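Local coordinates for uncharacterized protein SP1917 (Streptococcus pneumoniae, PDB 3C9P) that is of unknown function but belongs to the DUF2200 family of conserved bacterial proteins and folds as a small, mainly helical single chain, at residues Thr38-Val49 against Phe62-Arg73. Sequence-based numbering, arbitrary orientation.
Sequences TSWLTGYEVSDV and FFRQAPYYVPER
With CG of Tyr44 anti to its own carbonyl carbon (chi1 -81°) and CG of Phe62 anti to its backbone N (chi1 179°), the two side chains run antiparallel alongside one another and their rings form an offset stack, centroids 4.4 Å apart and planes 25° from parallel. The Tyr44 torsion also brings its OH to Phe62 O, 2.6 Å away; the hydroxyl donates in the carbonyl plane, on a lone pair, and this bond restrains the outer end of the ring. Pro67 contributes a CH-pi contact on the opposite face, its CD over the centre of the Tyr44 ring at 3.6 Å from the centroid, which places that ring between Phe62 and Pro67. A second CH-pi contact closes the far end, where Val70 CG1 stands 3.7 Å from the centroid of the Trp40 six-membered ring and nearly on its normal. Between these anchors two backbone bonds join the loop to the helix end: Val70 N gives to Leu41 O at 3.1 Å, and Tyr68 N to Thr42 O at 3.0 Å. They use carbonyls of the last helical turn, which the helix itself leaves over where Gly43 turns to positive phi. Thr42 OG1 donates to Thr38 O (2.8 Å) and accepts from Tyr44 N (3.3 Å), the latter making an ST turn. The loop following helix 59-64 is thereby laced across the C-terminal end of helix 31-42. On the side facing helix 91-107, Leu41 and Phe63 both touch Leu99, while Phe62 stacks on Phe13 of helix 13-26 and Trp40 rests against helix 112-119.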
loop_
_atom_site.group_PDB
_atom_site.type_symbol
_atom_site.label_atom_id
_atom_site.label_comp_id
_atom_site.label_asym_id
_atom_site.label_seq_id
_atom_site.Cartn_x
_atom_site.Cartn_y
_atom_site.Cartn_z
ATOM N N THR A 38 -0.853 1.995 5.066
ATOM C CA THR A 38 -1.262 0.623 4.777
ATOM C C THR A 38 -2.502 0.282 5.626
ATOM O O THR A 38 -3.478 -0.276 5.116
ATOM C CB THR A 38 -0.125 -0.376 5.064
ATOM O OG1 THR A 38 1.019 -0.020 4.270
ATOM C CG2 THR A 38 -0.562 -1.816 4.734
ATOM N N SER A 39 -2.430 0.584 6.913
ATOM C CA SER A 39 -3.562 0.402 7.835
ATOM C C SER A 39 -4.832 1.150 7.359
ATOM O O SER A 39 -5.928 0.594 7.333
ATOM C CB SER A 39 -3.163 0.910 9.218
ATOM O OG SER A 39 -4.261 0.794 10.125
ATOM N N TRP A 40 -4.663 2.407 6.971
ATOM C CA TRP A 40 -5.770 3.210 6.451
ATOM C C TRP A 40 -6.438 2.549 5.244
ATOM O O TRP A 40 -7.656 2.384 5.205
ATOM C CB TRP A 40 -5.265 4.614 6.093
ATOM C CG TRP A 40 -6.337 5.478 5.504
ATOM C CD1 TRP A 40 -7.323 6.146 6.159
ATOM C CD2 TRP A 40 -6.514 5.753 4.127
ATOM N NE1 TRP A 40 -8.105 6.833 5.269
ATOM C CE2 TRP A 40 -7.618 6.614 4.010
ATOM C CE3 TRP A 40 -5.805 5.389 2.973
ATOM C CZ2 TRP A 40 -8.065 7.088 2.790
ATOM C CZ3 TRP A 40 -6.263 5.850 1.748
ATOM C CH2 TRP A 40 -7.363 6.715 1.672
ATOM N N LEU A 41 -5.627 2.129 4.284
ATOM C CA LEU A 41 -6.132 1.529 3.052
ATOM C C LEU A 41 -6.884 0.228 3.267
ATOM O O LEU A 41 -7.979 0.029 2.712
ATOM C CB LEU A 41 -4.974 1.269 2.062
ATOM C CG LEU A 41 -5.354 0.484 0.816
ATOM C CD1 LEU A 41 -6.323 1.319 -0.081
ATOM C CD2 LEU A 41 -4.104 0.105 0.030
ATOM N N THR A 42 -6.292 -0.656 4.063
ATOM C CA THR A 42 -6.756 -2.035 4.153
ATOM C C THR A 42 -7.697 -2.313 5.329
ATOM O O THR A 42 -8.425 -3.295 5.304
ATOM C CB THR A 42 -5.552 -2.977 4.292
ATOM O OG1 THR A 42 -4.872 -2.633 5.491
ATOM C CG2 THR A 42 -4.585 -2.838 3.087
ATOM N N GLY A 43 -7.675 -1.480 6.364
ATOM C CA GLY A 43 -8.439 -1.762 7.580
ATOM C C GLY A 43 -7.690 -2.612 8.609
ATOM O O GLY A 43 -8.165 -2.785 9.724
ATOM N N TYR A 44 -6.530 -3.160 8.241
ATOM C CA TYR A 44 -5.641 -3.833 9.208
ATOM C C TYR A 44 -5.173 -2.814 10.245
ATOM O O TYR A 44 -4.878 -1.670 9.877
ATOM C CB TYR A 44 -4.382 -4.321 8.506
ATOM C CG TYR A 44 -4.499 -5.622 7.748
ATOM C CD1 TYR A 44 -4.839 -6.811 8.388
ATOM C CD2 TYR A 44 -4.188 -5.668 6.388
ATOM C CE1 TYR A 44 -4.904 -8.033 7.659
ATOM C CE2 TYR A 44 -4.247 -6.851 5.669
ATOM C CZ TYR A 44 -4.614 -8.029 6.306
ATOM O OH TYR A 44 -4.624 -9.196 5.565
ATOM N N GLU A 45 -5.106 -3.233 11.513
ATOM C CA GLU A 45 -4.471 -2.435 12.577
ATOM C C GLU A 45 -2.975 -2.436 12.293
ATOM O O GLU A 45 -2.474 -3.376 11.707
ATOM C CB GLU A 45 -4.726 -3.036 13.966
ATOM C CG GLU A 45 -6.193 -3.013 14.440
ATOM C CD GLU A 45 -6.857 -1.631 14.352
ATOM O OE1 GLU A 45 -6.235 -0.625 14.758
ATOM O OE2 GLU A 45 -8.017 -1.544 13.859
ATOM N N VAL A 46 -2.269 -1.368 12.647
ATOM C CA VAL A 46 -0.818 -1.356 12.466
ATOM C C VAL A 46 -0.197 -2.605 13.099
ATOM O O VAL A 46 0.711 -3.211 12.513
ATOM C CB VAL A 46 -0.200 -0.070 13.065
ATOM C CG1 VAL A 46 1.358 -0.191 13.193
ATOM C CG2 VAL A 46 -0.617 1.112 12.212
ATOM N N SER A 47 -0.708 -3.017 14.263
ATOM C CA SER A 47 -0.143 -4.186 14.943
ATOM C C SER A 47 -0.358 -5.459 14.124
ATOM O O SER A 47 0.477 -6.366 14.187
ATOM C CB SER A 47 -0.697 -4.377 16.360
ATOM O OG SER A 47 -2.122 -4.470 16.332
ATOM N N ASP A 48 -1.483 -5.519 13.390
ATOM C CA ASP A 48 -1.765 -6.607 12.443
ATOM C C ASP A 48 -0.724 -6.645 11.327
ATOM O O ASP A 48 -0.184 -7.702 10.977
ATOM C CB ASP A 48 -3.144 -6.410 11.803
ATOM C CG ASP A 48 -4.291 -6.636 12.775
ATOM O OD1 ASP A 48 -4.094 -7.337 13.777
ATOM O OD2 ASP A 48 -5.402 -6.119 12.495
ATOM N N VAL A 49 -0.451 -5.485 10.750
ATOM C CA VAL A 49 0.549 -5.394 9.674
ATOM C C VAL A 49 1.919 -5.898 10.171
ATOM O O VAL A 49 2.562 -6.746 9.526
ATOM C CB VAL A 49 0.663 -3.961 9.149
ATOM C CG1 VAL A 49 1.773 -3.852 8.083
ATOM C CG2 VAL A 49 -0.719 -3.460 8.591
ATOM N N PHE A 62 -2.069 -11.287 1.883
ATOM C CA PHE A 62 -2.230 -10.086 2.735
ATOM C C PHE A 62 -3.365 -9.172 2.233
ATOM O O PHE A 62 -4.276 -8.807 2.992
ATOM C CB PHE A 62 -0.905 -9.316 2.820
ATOM C CG PHE A 62 -0.980 -8.060 3.641
ATOM C CD1 PHE A 62 -0.839 -8.104 5.023
ATOM C CD2 PHE A 62 -1.195 -6.842 3.032
ATOM C CE1 PHE A 62 -0.892 -6.924 5.790
ATOM C CE2 PHE A 62 -1.259 -5.649 3.796
ATOM C CZ PHE A 62 -1.098 -5.711 5.172
ATOM N N PHE A 63 -3.306 -8.814 0.953
ATOM C CA PHE A 63 -4.377 -8.049 0.310
ATOM C C PHE A 63 -5.714 -8.772 0.178
ATOM O O PHE A 63 -6.760 -8.133 0.351
ATOM C CB PHE A 63 -3.908 -7.477 -1.038
ATOM C CG PHE A 63 -3.036 -6.296 -0.875
ATOM C CD1 PHE A 63 -1.693 -6.446 -0.616
ATOM C CD2 PHE A 63 -3.578 -5.013 -0.897
ATOM C CE1 PHE A 63 -0.848 -5.309 -0.431
ATOM C CE2 PHE A 63 -2.747 -3.887 -0.721
ATOM C CZ PHE A 63 -1.388 -4.049 -0.480
ATOM N N ARG A 64 -5.696 -10.077 -0.105
ATOM C CA ARG A 64 -6.957 -10.824 -0.241
ATOM C C ARG A 64 -7.721 -10.830 1.069
ATOM O O ARG A 64 -8.944 -10.881 1.067
ATOM C CB ARG A 64 -6.752 -12.266 -0.713
ATOM C CG ARG A 64 -6.236 -12.398 -2.133
ATOM C CD ARG A 64 -6.048 -13.884 -2.481
ATOM N NE ARG A 64 -5.491 -14.026 -3.835
ATOM C CZ ARG A 64 -4.235 -14.367 -4.116
ATOM N NH1 ARG A 64 -3.374 -14.656 -3.144
ATOM N NH2 ARG A 64 -3.842 -14.442 -5.390
ATOM N N GLN A 65 -6.998 -10.785 2.173
ATOM C CA GLN A 65 -7.612 -10.901 3.510
ATOM C C GLN A 65 -7.763 -9.592 4.293
ATOM O O GLN A 65 -8.094 -9.603 5.516
ATOM C CB GLN A 65 -6.835 -11.936 4.322
ATOM C CG GLN A 65 -6.956 -13.342 3.708
ATOM C CD GLN A 65 -6.063 -14.357 4.398
ATOM O OE1 GLN A 65 -4.837 -14.257 4.346
ATOM N NE2 GLN A 65 -6.670 -15.334 5.052
ATOM N N ALA A 66 -7.545 -8.474 3.609
ATOM C CA ALA A 66 -7.708 -7.151 4.223
ATOM C C ALA A 66 -9.091 -7.064 4.846
ATOM O O ALA A 66 -10.097 -7.453 4.224
ATOM C CB ALA A 66 -7.527 -6.048 3.196
ATOM N N PRO A 67 -9.159 -6.614 6.103
ATOM C CA PRO A 67 -10.481 -6.639 6.761
ATOM C C PRO A 67 -11.515 -5.646 6.237
ATOM O O PRO A 67 -12.707 -5.932 6.284
ATOM C CB PRO A 67 -10.171 -6.319 8.236
ATOM C CG PRO A 67 -8.746 -5.941 8.297
ATOM C CD PRO A 67 -8.073 -6.143 6.982
ATOM N N TYR A 68 -11.093 -4.476 5.774
ATOM C CA TYR A 68 -12.060 -3.441 5.438
ATOM C C TYR A 68 -11.432 -2.365 4.565
ATOM O O TYR A 68 -10.881 -1.389 5.077
ATOM C CB TYR A 68 -12.610 -2.779 6.701
ATOM C CG TYR A 68 -13.990 -2.188 6.519
ATOM C CD1 TYR A 68 -14.185 -0.962 5.874
ATOM C CD2 TYR A 68 -15.112 -2.877 6.993
ATOM C CE1 TYR A 68 -15.493 -0.457 5.709
ATOM C CE2 TYR A 68 -16.391 -2.382 6.845
ATOM C CZ TYR A 68 -16.579 -1.183 6.198
ATOM O OH TYR A 68 -17.884 -0.722 6.086
ATOM N N TYR A 69 -11.553 -2.511 3.253
ATOM C CA TYR A 69 -10.955 -1.506 2.369
ATOM C C TYR A 69 -11.708 -0.205 2.512
ATOM O O TYR A 69 -12.952 -0.204 2.494
ATOM C CB TYR A 69 -10.993 -1.999 0.927
ATOM C CG TYR A 69 -9.865 -2.962 0.618
ATOM C CD1 TYR A 69 -8.569 -2.471 0.372
ATOM C CD2 TYR A 69 -10.081 -4.339 0.571
ATOM C CE1 TYR A 69 -7.526 -3.323 0.090
ATOM C CE2 TYR A 69 -9.025 -5.220 0.274
ATOM C CZ TYR A 69 -7.763 -4.686 0.028
ATOM O OH TYR A 69 -6.720 -5.495 -0.260
ATOM N N VAL A 70 -10.964 0.894 2.641
ATOM C CA VAL A 70 -11.554 2.214 2.922
ATOM C C VAL A 70 -12.249 2.742 1.656
ATOM O O VAL A 70 -11.708 2.602 0.547
ATOM C CB VAL A 70 -10.464 3.188 3.479
ATOM C CG1 VAL A 70 -9.481 3.629 2.376
ATOM C CG2 VAL A 70 -11.060 4.404 4.207
ATOM N N PRO A 71 -13.472 3.295 1.802
ATOM C CA PRO A 71 -14.196 3.791 0.636
ATOM C C PRO A 71 -13.412 4.837 -0.182
ATOM O O PRO A 71 -13.495 4.835 -1.400
ATOM C CB PRO A 71 -15.484 4.400 1.236
ATOM C CG PRO A 71 -15.667 3.692 2.542
ATOM C CD PRO A 71 -14.267 3.406 3.040
ATOM N N GLU A 72 -12.628 5.678 0.487
ATOM C CA GLU A 72 -11.947 6.788 -0.176
ATOM C C GLU A 72 -10.806 6.324 -1.087
ATOM O O GLU A 72 -10.190 7.129 -1.781
ATOM C CB GLU A 72 -11.433 7.775 0.880
ATOM C CG GLU A 72 -12.555 8.598 1.554
ATOM C CD GLU A 72 -13.348 7.819 2.627
ATOM O OE1 GLU A 72 -12.960 6.685 3.007
ATOM O OE2 GLU A 72 -14.361 8.360 3.106
ATOM N N ARG A 73 -10.524 5.023 -1.087
ATOM C CA ARG A 73 -9.415 4.506 -1.890
ATOM C C ARG A 73 -9.712 4.597 -3.389
ATOM O O ARG A 73 -8.804 4.566 -4.211
ATOM C CB ARG A 73 -9.095 3.062 -1.487
ATOM C CG ARG A 73 -10.069 2.046 -2.038
ATOM C CD ARG A 73 -9.891 0.673 -1.400
ATOM N NE ARG A 73 -10.686 -0.295 -2.153
ATOM C CZ ARG A 73 -12.010 -0.382 -2.123
ATOM N NH1 ARG A 73 -12.727 0.427 -1.330
ATOM N NH2 ARG A 73 -12.613 -1.290 -2.893
#